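Local coordinates for protein cyanophycinase-like exopeptidase (actinobacterium SCGC AAA027-L06, PDB 6NQC) that probably hydrolyses peptide bonds as a serine exopeptidase of family S51, related to cyanophycinase, at residues 32-37 with 56-61; 46-51 with 224-229; 65-70 with 124-129; 192-197 with 204-209. All coordinates share one frame; numbering follows the deposited sequence.

Interaction 1 (32-37 with 56-61); sequences GEYLPA and PIFLQI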
loop_
_atom_site.group_PDB
_atom_site.type_symbol
_atom_site.label_atom_id
_atom_site.label_comp_id
_atom_site.label_asym_id
_atom_site.label_seq_id
_atom_site.Cartn_x
_atom_site.Cartn_y
_atom_site.Cartn_z
ATOM N N GLY A 32 1.709 -5.079 -9.480
ATOM C CA GLY A 32 1.531 -4.340 -10.719
ATOM C C GLY A 32 1.570 -2.852 -10.567
ATOM O O GLY A 32 1.002 -2.152 -11.422
ATOM N N GLU A 33 2.200 -2.342 -9.497
ATOM C CA GLU A 33 2.314 -0.904 -9.327
ATOM C C GLU A 33 2.924 -0.278 -10.580
ATOM O O GLU A 33 3.790 -0.867 -11.241
ATOM C CB GLU A 33 3.142 -0.549 -8.096
ATOM C CG GLU A 33 4.637 -0.895 -8.173
ATOM C CD GLU A 33 4.945 -2.262 -7.607
ATOM O OE1 GLU A 33 4.773 -3.229 -8.346
ATOM O OE2 GLU A 33 5.320 -2.365 -6.411
ATOM N N TYR A 34 2.442 0.932 -10.884
ATOM C CA TYR A 34 2.992 1.799 -11.921
ATOM C C TYR A 34 2.854 1.212 -13.314
ATOM O O TYR A 34 3.500 1.703 -14.258
ATOM C CB TYR A 34 4.458 2.156 -11.645
ATOM C CG TYR A 34 4.742 2.649 -10.242
ATOM C CD1 TYR A 34 3.751 3.290 -9.513
ATOM C CD2 TYR A 34 5.974 2.448 -9.642
ATOM C CE1 TYR A 34 3.976 3.734 -8.225
ATOM C CE2 TYR A 34 6.220 2.906 -8.319
ATOM C CZ TYR A 34 5.200 3.559 -7.632
ATOM O OH TYR A 34 5.372 4.020 -6.341
ATOM N N LEU A 35 2.036 0.203 -13.513
ATOM C CA LEU A 35 1.949 -0.367 -14.859
ATOM C C LEU A 35 0.662 0.039 -15.576
ATOM O O LEU A 35 -0.322 0.452 -14.938
ATOM C CB LEU A 35 2.071 -1.891 -14.847
ATOM C CG LEU A 35 3.466 -2.400 -14.448
ATOM C CD1 LEU A 35 3.553 -3.900 -14.715
ATOM C CD2 LEU A 35 4.621 -1.652 -15.124
ATOM N N PRO A 36 0.641 -0.027 -16.915
ATOM C CA PRO A 36 -0.546 0.451 -17.652
ATOM C C PRO A 36 -1.856 -0.149 -17.188
ATOM O O PRO A 36 -2.875 0.568 -17.115
ATOM C CB PRO A 36 -0.233 0.046 -19.107
ATOM C CG PRO A 36 1.242 0.058 -19.183
ATOM C CD PRO A 36 1.733 -0.432 -17.818
ATOM N N ALA A 37 -1.841 -1.427 -16.804
ATOM C CA ALA A 37 -3.070 -2.118 -16.433
ATOM C C ALA A 37 -3.732 -1.524 -15.189
ATOM O O ALA A 37 -4.954 -1.657 -15.025
ATOM C CB ALA A 37 -2.774 -3.609 -16.203
ATOM N N PRO A 56 -1.574 18.128 -6.623
ATOM C CA PRO A 56 -1.724 17.004 -7.582
ATOM C C PRO A 56 -0.411 16.280 -7.877
ATOM O O PRO A 56 0.052 16.179 -8.987
ATOM C CB PRO A 56 -2.259 17.736 -8.827
ATOM C CG PRO A 56 -1.541 19.084 -8.786
ATOM C CD PRO A 56 -1.526 19.445 -7.299
ATOM N N ILE A 57 0.205 15.734 -6.815
ATOM C CA ILE A 57 1.457 14.994 -6.994
ATOM C C ILE A 57 1.237 13.503 -6.707
ATOM O O ILE A 57 0.386 13.122 -5.902
ATOM C CB ILE A 57 2.619 15.531 -6.118
ATOM C CG1 ILE A 57 2.189 15.611 -4.661
ATOM C CG2 ILE A 57 3.113 16.902 -6.629
ATOM C CD1 ILE A 57 3.366 15.653 -3.727
ATOM N N PHE A 58 2.026 12.677 -7.398
ATOM C CA PHE A 58 2.110 11.219 -7.266
ATOM C C PHE A 58 3.412 10.947 -6.527
ATOM O O PHE A 58 4.489 10.866 -7.121
ATOM C CB PHE A 58 2.104 10.586 -8.654
ATOM C CG PHE A 58 1.916 9.108 -8.687
ATOM C CD1 PHE A 58 2.042 8.308 -7.548
ATOM C CD2 PHE A 58 1.608 8.500 -9.888
ATOM C CE1 PHE A 58 1.874 6.933 -7.645
ATOM C CE2 PHE A 58 1.434 7.131 -9.973
ATOM C CZ PHE A 58 1.568 6.350 -8.851
ATOM N N LEU A 59 3.318 10.851 -5.203
ATOM C CA LEU A 59 4.481 10.711 -4.348
ATOM C C LEU A 59 4.770 9.218 -4.182
ATOM O O LEU A 59 3.876 8.441 -3.836
ATOM C CB LEU A 59 4.212 11.399 -3.006
ATOM C CG LEU A 59 5.402 11.879 -2.202
ATOM C CD1 LEU A 59 5.020 12.966 -1.201
ATOM C CD2 LEU A 59 5.963 10.665 -1.465
ATOM N N GLN A 60 5.988 8.815 -4.489
ATOM C CA GLN A 60 6.350 7.402 -4.618
ATOM C C GLN A 60 7.441 7.069 -3.616
ATOM O O GLN A 60 8.460 7.757 -3.543
ATOM C CB GLN A 60 6.795 7.094 -6.042
ATOM C CG GLN A 60 5.690 7.361 -7.014
ATOM C CD GLN A 60 6.139 7.365 -8.451
ATOM O OE1 GLN A 60 7.327 7.206 -8.745
ATOM N NE2 GLN A 60 5.173 7.504 -9.362
ATOM N N ILE A 61 7.185 6.061 -2.795
ATOM C CA ILE A 61 8.079 5.714 -1.694
ATOM C C ILE A 61 8.555 4.280 -1.893
ATOM O O ILE A 61 7.762 3.310 -1.819
ATOM C CB ILE A 61 7.395 5.919 -0.333
ATOM C CG1 ILE A 61 7.012 7.392 -0.178
ATOM C CG2 ILE A 61 8.318 5.479 0.755
ATOM C CD1 ILE A 61 6.361 7.734 1.104
#

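Interaction 2 (46-51 with 224-229); sequences IEDGIA and VKRSGT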
loop_
_atom_site.group_PDB
_atom_site.type_symbol
_atom_site.label_atom_id
_atom_site.label_comp_id
_atom_site.label_asym_id
_atom_site.label_seq_id
_atom_site.Cartn_x
_atom_site.Cartn_y
_atom_site.Cartn_z
ATOM N N ILE A 46 -5.263 9.621 -7.481
ATOM C CA ILE A 46 -4.742 10.980 -7.511
ATOM C C ILE A 46 -5.890 11.971 -7.571
ATOM O O ILE A 46 -5.899 12.990 -6.857
ATOM C CB ILE A 46 -3.796 11.179 -8.700
ATOM C CG1 ILE A 46 -2.576 10.309 -8.515
ATOM C CG2 ILE A 46 -3.427 12.660 -8.847
ATOM C CD1 ILE A 46 -1.821 10.061 -9.800
ATOM N N GLU A 47 -6.896 11.656 -8.393
ATOM C CA GLU A 47 -8.096 12.486 -8.490
ATOM C C GLU A 47 -8.824 12.586 -7.155
ATOM O O GLU A 47 -9.292 13.662 -6.786
ATOM C CB GLU A 47 -9.013 11.905 -9.561
ATOM C CG GLU A 47 -8.477 12.071 -10.953
ATOM C CD GLU A 47 -9.359 11.397 -12.006
ATOM O OE1 GLU A 47 -10.000 10.365 -11.708
ATOM O OE2 GLU A 47 -9.406 11.921 -13.133
ATOM N N ASP A 48 -8.899 11.477 -6.404
ATOM C CA ASP A 48 -9.529 11.515 -5.101
ATOM C C ASP A 48 -8.846 12.528 -4.180
ATOM O O ASP A 48 -9.511 13.289 -3.460
ATOM C CB ASP A 48 -9.490 10.120 -4.473
ATOM C CG ASP A 48 -10.468 9.113 -5.146
ATOM O OD1 ASP A 48 -11.362 9.521 -5.913
ATOM O OD2 ASP A 48 -10.352 7.892 -4.871
ATOM N N GLY A 49 -7.515 12.528 -4.153
ATOM C CA GLY A 49 -6.808 13.436 -3.263
ATOM C C GLY A 49 -6.891 14.877 -3.752
ATOM O O GLY A 49 -6.970 15.815 -2.949
ATOM N N ILE A 50 -6.850 15.064 -5.071
ATOM C CA ILE A 50 -7.056 16.390 -5.654
ATOM C C ILE A 50 -8.403 16.963 -5.219
ATOM O O ILE A 50 -8.498 18.119 -4.805
ATOM C CB ILE A 50 -6.933 16.314 -7.189
ATOM C CG1 ILE A 50 -5.455 16.236 -7.607
ATOM C CG2 ILE A 50 -7.599 17.546 -7.859
ATOM C CD1 ILE A 50 -5.220 15.855 -9.074
ATOM N N ALA A 51 -9.461 16.146 -5.291
ATOM C CA ALA A 51 -10.794 16.603 -4.915
ATOM C C ALA A 51 -10.827 17.029 -3.462
ATOM O O ALA A 51 -11.571 17.943 -3.101
ATOM C CB ALA A 51 -11.806 15.495 -5.171
ATOM N N VAL A 224 -10.048 -1.097 -2.941
ATOM C CA VAL A 224 -9.977 0.310 -2.605
ATOM C C VAL A 224 -11.170 0.685 -1.751
ATOM O O VAL A 224 -12.307 0.273 -2.028
ATOM C CB VAL A 224 -9.918 1.203 -3.864
ATOM C CG1 VAL A 224 -11.184 1.040 -4.675
ATOM C CG2 VAL A 224 -9.711 2.646 -3.467
ATOM N N LYS A 225 -10.913 1.483 -0.726
ATOM C CA LYS A 225 -11.970 2.132 0.049
ATOM C C LYS A 225 -11.883 3.613 -0.313
ATOM O O LYS A 225 -10.945 4.299 0.091
ATOM C CB LYS A 225 -11.830 1.936 1.553
ATOM C CG LYS A 225 -12.942 2.683 2.364
ATOM C CD LYS A 225 -12.670 2.719 3.855
ATOM C CE LYS A 225 -12.979 1.401 4.530
ATOM N NZ LYS A 225 -12.707 1.447 6.031
ATOM N N ARG A 226 -12.844 4.108 -1.079
ATOM C CA ARG A 226 -12.750 5.482 -1.550
ATOM C C ARG A 226 -13.071 6.483 -0.443
ATOM O O ARG A 226 -13.872 6.221 0.446
ATOM C CB ARG A 226 -13.686 5.687 -2.742
ATOM C CG ARG A 226 -13.452 4.774 -3.896
ATOM C CD ARG A 226 -12.541 5.386 -4.890
ATOM N NE ARG A 226 -12.289 4.463 -6.000
ATOM C CZ ARG A 226 -11.245 4.576 -6.820
ATOM N NH1 ARG A 226 -10.412 5.597 -6.650
ATOM N NH2 ARG A 226 -11.052 3.694 -7.812
ATOM N N SER A 227 -12.375 7.627 -0.481
ATOM C CA SER A 227 -12.657 8.739 0.398
ATOM C C SER A 227 -14.148 9.048 0.395
ATOM O O SER A 227 -14.768 9.132 -0.665
ATOM C CB SER A 227 -11.883 9.976 -0.042
ATOM O OG SER A 227 -11.995 10.977 0.954
ATOM N N GLY A 228 -14.718 9.173 1.580
ATOM C CA GLY A 228 -16.137 9.399 1.716
ATOM C C GLY A 228 -17.009 8.176 1.661
ATOM O O GLY A 228 -18.229 8.321 1.654
ATOM N N THR A 229 -16.432 6.976 1.589
ATOM C CA THR A 229 -17.203 5.745 1.619
ATOM C C THR A 229 -16.655 4.846 2.718
ATOM O O THR A 229 -15.533 5.040 3.197
ATOM C CB THR A 229 -17.155 4.994 0.276
ATOM O OG1 THR A 229 -15.890 4.326 0.138
ATOM C CG2 THR A 229 -17.353 5.930 -0.885
#

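Interaction 3 (65-70 with 124-129); sequences AGRESE and PHYLAD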
loop_
_atom_site.group_PDB
_atom_site.type_symbol
_atom_site.label_atom_id
_atom_site.label_comp_id
_atom_site.label_asym_id
_atom_site.label_seq_id
_atom_site.Cartn_x
_atom_site.Cartn_y
_atom_site.Cartn_z
ATOM N N ALA A 65 12.292 -1.412 -1.090
ATOM C CA ALA A 65 13.397 -1.871 -1.906
ATOM C C ALA A 65 14.716 -1.255 -1.481
ATOM O O ALA A 65 15.686 -1.322 -2.242
ATOM C CB ALA A 65 13.109 -1.574 -3.375
ATOM N N GLY A 66 14.761 -0.635 -0.288
ATOM C CA GLY A 66 15.911 0.140 0.161
ATOM C C GLY A 66 17.206 -0.631 0.342
ATOM O O GLY A 66 18.264 -0.012 0.446
ATOM N N ARG A 67 17.156 -1.948 0.418
ATOM C CA ARG A 67 18.387 -2.733 0.462
ATOM C C ARG A 67 18.835 -3.186 -0.922
ATOM O O ARG A 67 19.879 -3.831 -1.040
ATOM C CB ARG A 67 18.231 -3.949 1.383
ATOM C CG ARG A 67 17.994 -3.547 2.851
ATOM C CD ARG A 67 18.678 -4.483 3.882
ATOM N NE ARG A 67 17.780 -5.552 4.314
ATOM C CZ ARG A 67 17.344 -5.731 5.563
ATOM N NH1 ARG A 67 17.736 -4.923 6.550
ATOM N NH2 ARG A 67 16.517 -6.733 5.827
ATOM N N GLU A 68 18.089 -2.844 -1.969
ATOM C CA GLU A 68 18.411 -3.329 -3.298
ATOM C C GLU A 68 19.491 -2.468 -3.946
ATOM O O GLU A 68 19.907 -1.417 -3.434
ATOM C CB GLU A 68 17.154 -3.364 -4.171
ATOM C CG GLU A 68 16.070 -4.316 -3.652
ATOM C CD GLU A 68 14.771 -4.274 -4.481
ATOM O OE1 GLU A 68 14.788 -3.755 -5.630
ATOM O OE2 GLU A 68 13.726 -4.751 -3.967
ATOM N N SER A 69 19.919 -2.915 -5.125
ATOM C CA SER A 69 20.962 -2.249 -5.884
ATOM C C SER A 69 20.625 -0.795 -6.171
ATOM O O SER A 69 19.460 -0.405 -6.248
ATOM C CB SER A 69 21.171 -2.998 -7.212
ATOM O OG SER A 69 21.583 -2.096 -8.213
ATOM N N GLU A 70 21.666 0.019 -6.354
ATOM C CA GLU A 70 21.443 1.398 -6.775
ATOM C C GLU A 70 20.743 1.463 -8.129
ATOM O O GLU A 70 19.941 2.375 -8.368
ATOM C CB GLU A 70 22.774 2.153 -6.812
ATOM C CG GLU A 70 23.502 2.177 -5.465
ATOM C CD GLU A 70 24.774 1.329 -5.442
ATOM O OE1 GLU A 70 24.701 0.095 -5.690
ATOM O OE2 GLU A 70 25.854 1.895 -5.163
ATOM N N PRO A 124 8.665 -6.439 3.005
ATOM C CA PRO A 124 7.752 -5.799 3.939
ATOM C C PRO A 124 8.355 -5.633 5.316
ATOM O O PRO A 124 8.024 -4.669 6.003
ATOM C CB PRO A 124 6.543 -6.751 3.954
ATOM C CG PRO A 124 7.144 -8.059 3.670
ATOM C CD PRO A 124 8.266 -7.831 2.699
ATOM N N HIS A 125 9.253 -6.525 5.735
ATOM C CA HIS A 125 9.862 -6.356 7.048
ATOM C C HIS A 125 10.759 -5.129 7.064
ATOM O O HIS A 125 10.729 -4.350 8.033
ATOM C CB HIS A 125 10.609 -7.622 7.430
ATOM C CG HIS A 125 9.705 -8.805 7.499
ATOM N ND1 HIS A 125 8.885 -9.040 8.580
ATOM C CD2 HIS A 125 9.437 -9.784 6.598
ATOM C CE1 HIS A 125 8.180 -10.140 8.359
ATOM N NE2 HIS A 125 8.490 -10.609 7.163
ATOM N N TYR A 126 11.531 -4.917 5.996
ATOM C CA TYR A 126 12.379 -3.735 5.934
ATOM C C TYR A 126 11.539 -2.461 5.838
ATOM O O TYR A 126 11.861 -1.453 6.477
ATOM C CB TYR A 126 13.352 -3.848 4.762
ATOM C CG TYR A 126 14.412 -2.765 4.749
ATOM C CD1 TYR A 126 15.450 -2.771 5.664
ATOM C CD2 TYR A 126 14.370 -1.732 3.800
ATOM C CE1 TYR A 126 16.427 -1.786 5.667
ATOM C CE2 TYR A 126 15.331 -0.719 3.790
ATOM C CZ TYR A 126 16.363 -0.757 4.733
ATOM O OH TYR A 126 17.332 0.228 4.750
ATOM N N LEU A 127 10.466 -2.490 5.031
ATOM C CA LEU A 127 9.616 -1.321 4.902
ATOM C C LEU A 127 9.109 -0.912 6.269
ATOM O O LEU A 127 9.257 0.245 6.683
ATOM C CB LEU A 127 8.447 -1.605 3.959
ATOM C CG LEU A 127 7.429 -0.447 3.819
ATOM C CD1 LEU A 127 8.150 0.882 3.537
ATOM C CD2 LEU A 127 6.410 -0.745 2.739
ATOM N N ALA A 128 8.530 -1.875 7.002
ATOM C CA ALA A 128 7.980 -1.605 8.317
ATOM C C ALA A 128 9.049 -1.118 9.296
ATOM O O ALA A 128 8.875 -0.089 9.968
ATOM C CB ALA A 128 7.328 -2.872 8.870
ATOM N N ASP A 129 10.139 -1.873 9.431
ATOM C CA ASP A 129 11.175 -1.504 10.398
ATOM C C ASP A 129 11.793 -0.141 10.085
ATOM O O ASP A 129 12.186 0.583 10.997
ATOM C CB ASP A 129 12.268 -2.561 10.423
ATOM C CG ASP A 129 11.834 -3.869 11.087
ATOM O OD1 ASP A 129 10.834 -3.883 11.836
ATOM O OD2 ASP A 129 12.487 -4.892 10.825
#

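Interaction 4 (192-197 with 204-209); sequences KFFKWI and ILLDLP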
loop_
_atom_site.group_PDB
_atom_site.type_symbol
_atom_site.label_atom_id
_atom_site.label_comp_id
_atom_site.label_asym_id
_atom_site.label_seq_id
_atom_site.Cartn_x
_atom_site.Cartn_y
_atom_site.Cartn_z
ATOM N N LYS A 192 0.010 -16.544 -7.017
ATOM C CA LYS A 192 1.351 -17.093 -7.214
ATOM C C LYS A 192 2.168 -17.309 -5.946
ATOM O O LYS A 192 3.041 -18.175 -5.971
ATOM C CB LYS A 192 2.146 -16.174 -8.169
ATOM C CG LYS A 192 1.385 -15.874 -9.477
ATOM C CD LYS A 192 2.330 -15.722 -10.658
ATOM C CE LYS A 192 1.687 -16.169 -11.963
ATOM N NZ LYS A 192 2.446 -17.310 -12.572
ATOM N N PHE A 193 1.891 -16.587 -4.839
ATOM C CA PHE A 193 2.749 -16.610 -3.656
ATOM C C PHE A 193 3.019 -18.024 -3.148
ATOM O O PHE A 193 4.141 -18.340 -2.724
ATOM C CB PHE A 193 2.066 -15.794 -2.547
ATOM C CG PHE A 193 3.008 -15.078 -1.581
ATOM C CD1 PHE A 193 4.139 -15.689 -1.100
ATOM C CD2 PHE A 193 2.695 -13.798 -1.119
ATOM C CE1 PHE A 193 4.968 -15.049 -0.218
ATOM C CE2 PHE A 193 3.529 -13.141 -0.192
ATOM C CZ PHE A 193 4.654 -13.770 0.254
ATOM N N PHE A 194 2.018 -18.873 -3.159
ATOM C CA PHE A 194 2.155 -20.196 -2.550
ATOM C C PHE A 194 2.899 -21.176 -3.439
ATOM O O PHE A 194 3.208 -22.288 -2.991
ATOM C CB PHE A 194 0.762 -20.705 -2.166
ATOM C CG PHE A 194 0.119 -19.850 -1.105
ATOM C CD1 PHE A 194 0.440 -20.014 0.225
ATOM C CD2 PHE A 194 -0.747 -18.814 -1.456
ATOM C CE1 PHE A 194 -0.118 -19.201 1.200
ATOM C CE2 PHE A 194 -1.296 -17.998 -0.486
ATOM C CZ PHE A 194 -0.980 -18.187 0.837
ATOM N N LYS A 195 3.239 -20.783 -4.663
ATOM C CA LYS A 195 4.159 -21.572 -5.467
ATOM C C LYS A 195 5.599 -21.300 -5.086
ATOM O O LYS A 195 6.467 -22.055 -5.502
ATOM C CB LYS A 195 3.948 -21.281 -6.951
ATOM C CG LYS A 195 2.487 -21.375 -7.397
ATOM C CD LYS A 195 2.297 -21.169 -8.915
ATOM C CE LYS A 195 1.273 -22.166 -9.493
ATOM N NZ LYS A 195 1.818 -22.999 -10.627
ATOM N N TRP A 196 5.862 -20.270 -4.279
ATOM C CA TRP A 196 7.220 -19.818 -4.019
ATOM C C TRP A 196 7.749 -20.218 -2.642
ATOM O O TRP A 196 8.951 -20.062 -2.393
ATOM C CB TRP A 196 7.333 -18.293 -4.126
ATOM C CG TRP A 196 6.892 -17.704 -5.400
ATOM C CD1 TRP A 196 6.920 -18.292 -6.638
ATOM C CD2 TRP A 196 6.350 -16.386 -5.582
ATOM N NE1 TRP A 196 6.404 -17.431 -7.575
ATOM C CE2 TRP A 196 6.069 -16.243 -6.965
ATOM C CE3 TRP A 196 6.079 -15.302 -4.706
ATOM C CZ2 TRP A 196 5.522 -15.062 -7.502
ATOM C CZ3 TRP A 196 5.526 -14.132 -5.240
ATOM C CH2 TRP A 196 5.262 -14.024 -6.631
ATOM N N ILE A 197 6.892 -20.712 -1.754
ATOM C CA ILE A 197 7.289 -20.935 -0.373
ATOM C C ILE A 197 6.872 -22.332 0.072
ATOM O O ILE A 197 5.897 -22.883 -0.437
ATOM C CB ILE A 197 6.669 -19.876 0.572
ATOM C CG1 ILE A 197 5.134 -19.967 0.574
ATOM C CG2 ILE A 197 7.116 -18.449 0.207
ATOM C CD1 ILE A 197 4.455 -19.017 1.608
ATOM N N ILE A 204 2.143 -19.954 8.233
ATOM C CA ILE A 204 2.323 -18.669 8.902
ATOM C C ILE A 204 1.612 -17.560 8.115
ATOM O O ILE A 204 0.852 -16.763 8.669
ATOM C CB ILE A 204 3.824 -18.391 9.062
ATOM C CG1 ILE A 204 4.473 -19.398 10.039
ATOM C CG2 ILE A 204 4.098 -16.958 9.547
ATOM C CD1 ILE A 204 6.000 -19.398 10.078
ATOM N N LEU A 205 1.878 -17.486 6.810
ATOM C CA LEU A 205 1.260 -16.489 5.951
ATOM C C LEU A 205 -0.256 -16.527 6.061
ATOM O O LEU A 205 -0.917 -15.476 6.025
ATOM C CB LEU A 205 1.698 -16.721 4.506
ATOM C CG LEU A 205 1.336 -15.720 3.430
ATOM C CD1 LEU A 205 1.577 -14.299 3.853
ATOM C CD2 LEU A 205 2.219 -15.994 2.179
ATOM N N LEU A 206 -0.825 -17.712 6.242
ATOM C CA LEU A 206 -2.281 -17.851 6.269
ATOM C C LEU A 206 -2.904 -17.699 7.647
ATOM O O LEU A 206 -4.133 -17.706 7.745
ATOM C CB LEU A 206 -2.684 -19.203 5.676
ATOM C CG LEU A 206 -2.547 -19.277 4.151
ATOM C CD1 LEU A 206 -2.705 -20.694 3.634
ATOM C CD2 LEU A 206 -3.579 -18.322 3.538
ATOM N N ASP A 207 -2.114 -17.560 8.713
ATOM C CA ASP A 207 -2.730 -17.658 10.050
ATOM C C ASP A 207 -1.785 -17.067 11.084
ATOM O O ASP A 207 -0.880 -17.757 11.565
ATOM C CB ASP A 207 -3.073 -19.118 10.373
ATOM C CG ASP A 207 -3.620 -19.314 11.750
ATOM O OD1 ASP A 207 -4.065 -18.311 12.370
ATOM O OD2 ASP A 207 -3.592 -20.480 12.206
ATOM N N LEU A 208 -2.031 -15.800 11.430
ATOM C CA LEU A 208 -1.347 -15.124 12.508
ATOM C C LEU A 208 -2.278 -14.953 13.688
ATOM O O LEU A 208 -3.492 -14.730 13.507
ATOM C CB LEU A 208 -0.814 -13.742 12.113
ATOM C CG LEU A 208 0.229 -13.753 10.985
ATOM C CD1 LEU A 208 0.617 -12.273 10.653
ATOM C CD2 LEU A 208 1.482 -14.506 11.360
ATOM N N PRO A 209 -1.737 -15.002 14.912
ATOM C CA PRO A 209 -2.592 -14.904 16.110
ATOM C C PRO A 209 -3.188 -13.528 16.298
ATOM O O PRO A 209 -4.075 -13.371 17.136
ATOM C CB PRO A 209 -1.633 -15.228 17.260
ATOM C CG PRO A 209 -0.272 -14.784 16.744
ATOM C CD PRO A 209 -0.296 -15.065 15.245
#

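Interaction 1 (32-37 with 56-61)
Tyr34 reaches across to Phe58 and Gln60 of strand 57-61, and its ring carries this buried contact. Ahead of it, Gly32 opens a type II beta turn that ends at Leu35. The turn is closed by a weak bond from Leu35 N to Gly32 O (3.3 Å). Glu33 follows. Its CG lies against one face of the Tyr34 ring, displaced toward the rim. Its OE2 is hydrogen-bonded to Gly121 N.

Tyr34 has CG beside the backbone N (chi1 -49°), which swings the ring toward the strand. Its CE1 comes to 3.6 Å from Phe58 CZ. The two rings meet obliquely, with centroids 5.7 Å apart and planes at 74°. Farther out, Tyr34 OH rests on the aliphatic part of Gln60, 3.4 Å from Gln60 CB and equally close to Gln60 CG. The two side chains run past each other in opposite directions.

Strand 57-61 lies between strands 90-93 and 116-119 in the parallel part of the main sheet. The loop that bears Tyr34 follows strand 26-29 of the same sheet, in an alpha/beta fold of the family S51 peptidases.

The Gln60 amide is turned 26° from the Tyr34 ring. Its NE2 lies over the face of that ring opposite Glu33, near the rim, and also 3.5 Å above the centre of the Phe58 ring. NE2 donates to Gly80 O, which fixes the amide between the two rings. Next along the loop, Leu35 O accepts a bond from Gln83 NE2 of helix 70-87.

Interaction 2 (46-51 with 224-229)
The backbones of Asp48, on helix 39-51, and the 226-227 region, just past strand 221-225, come close at one point. Asp48 CA and Ser227 CA are 6.9 Å apart. Arg226 to Thr229 form a type II beta turn with Gly228 in its third position. Arg226 O accepts two bonds there, from Thr229 N at 2.9 Å and from Thr229 OG1 at 2.8 Å.

One salt bridge joins the segments. Arg226 NH1 donates to Asp48 OD2 at 2.9 Å, with an N-H...O angle of 158°. The oxygen lies in the guanidinium plane, at its edge. On the acid side the donor comes from the syn side but 34° out of the carboxylate plane. The two flat groups stand nearly perpendicular, at 86°. The arginine chain bends at chi2, and this also brings Arg226 CD to 3.3 Å from Asp48 OD2. Val224 CG2 sits over one face of the guanidinium, toward its rim.

Neighbouring hydroxyls extend the network. Asp48 OD2 is also hydrogen-bonded to Ser25 OG, which accepts from Ser227 N. Arg226 NH1 has a second partner in Ser44 OG of the same helix.

The arrangement is a surface salt bridge between a helix and the end of a sheet strand. It ties helix 39-51 to the turn between the antiparallel strands 221-225 and 232-236.

Interaction 3 (65-70 with 124-129)
Ala65 O accepts a 2.9 Å bond from Glu68 N, which closes the type I beta turn that holds Gly66 and Arg67 against Tyr126. Gly66 has no side chain, so the ring can come close to its backbone: Tyr126 CE2 is 3.8 Å from Gly66 CA.

Arg67 CG lies over one face of the Tyr126 ring, near its centre. It makes a CH-pi contact, 3.7 Å from the ring centroid and 11° off the ring normal. The chain bends at chi2 and chi3 and carries the guanidinium out past the rim. Tyr126 CD1 lies over one face of the guanidinium, toward its rim, 3.3 Å from Arg67 NH1. The guanidinium and ring planes are 50° apart, so the two groups are not stacked in parallel.

Tyr126 points its ring off the helix with CG trans to the backbone N (chi1 -171°). Its OH is hydrogen-bonded to Leu97 O, which fixes the far end of the ring. Arg67 NH2 has a long, weak ion pair with Asp123.

The contact joins the loop after strand 57-61 to helix 124-131, which follows the neighbouring parallel strand 116-119. Both elements thus follow the C-terminal ends of adjacent parallel strands in the alpha/beta part of the fold.

Interaction 4 (192-197 with 204-209)
Leu205 and Phe193 form the tight part of this contact. Leu205 CD2 sits almost exactly above the middle of the Phe193 ring, 3.6 Å from its centroid and 5° off the ring normal. All six ring carbons are therefore at similar distances from this methyl group, which makes a clear CH-pi contact. Leu205 has CG trans to the backbone N (chi1 -172°), and this directs CD2 at the ring. The same methyl also receives Ile197, whose CD1 comes to 3.8 Å from Leu205 CD2. The Ile197 and Leu205 side chains cross at about a right angle. Leu205 is buried, and Ile187 of strand 184-187 touches both it and Phe193.

The other part is looser and lies at the margin. Phe194 CZ lies 3.8 Å from Leu206 CD2, and Phe194 CE1 is as far from Leu206 CG. Here the leucine meets the end of the ring at an oblique angle, without a methyl centred on a face. Phe194 CE1 also reaches Leu205 CD2, at a longer 4.1 Å.

The two segments flank helix 199-205: one is the loop before it, and the other begins in its final residues and runs on into the following loop. Phe193 touches part of a Ser154-His189-Glu219 arrangement with charge-relay geometry and lies near Ser154 without touching it. The arrangement is consistent with the catalytic triad of family S51.

No hydrogen bond or salt bridge joins the segments. Methyl groups and aromatic rings make the contact, so it depends on close fit and on exclusion of water rather than on directed polar bonds.

Interactions 1 and 2 are neighbours, with centres 15 Å apart. They touch through Pro56 with Ile50 and Phe58 with Ile46, where helix 39-51 meets strand 57-61. Their segments alternate along the chain. Interaction 3 adjoins interaction 1 in sequence, with centres 18 Å apart. Interaction 4 comes later and lies beside the four-stranded sheet, through strand 184-187, with its centre about 20 Å from that of interaction 3 and 31 Å from that of interaction 2. Interactions 3 and 4 are both nested within the long loop closed by interaction 2. Interactions 1 and 2 reach the eight-stranded mixed sheet, interaction 3 joins a loop and a helix that follow two of its strands, and interaction 4 packs near the four-stranded one.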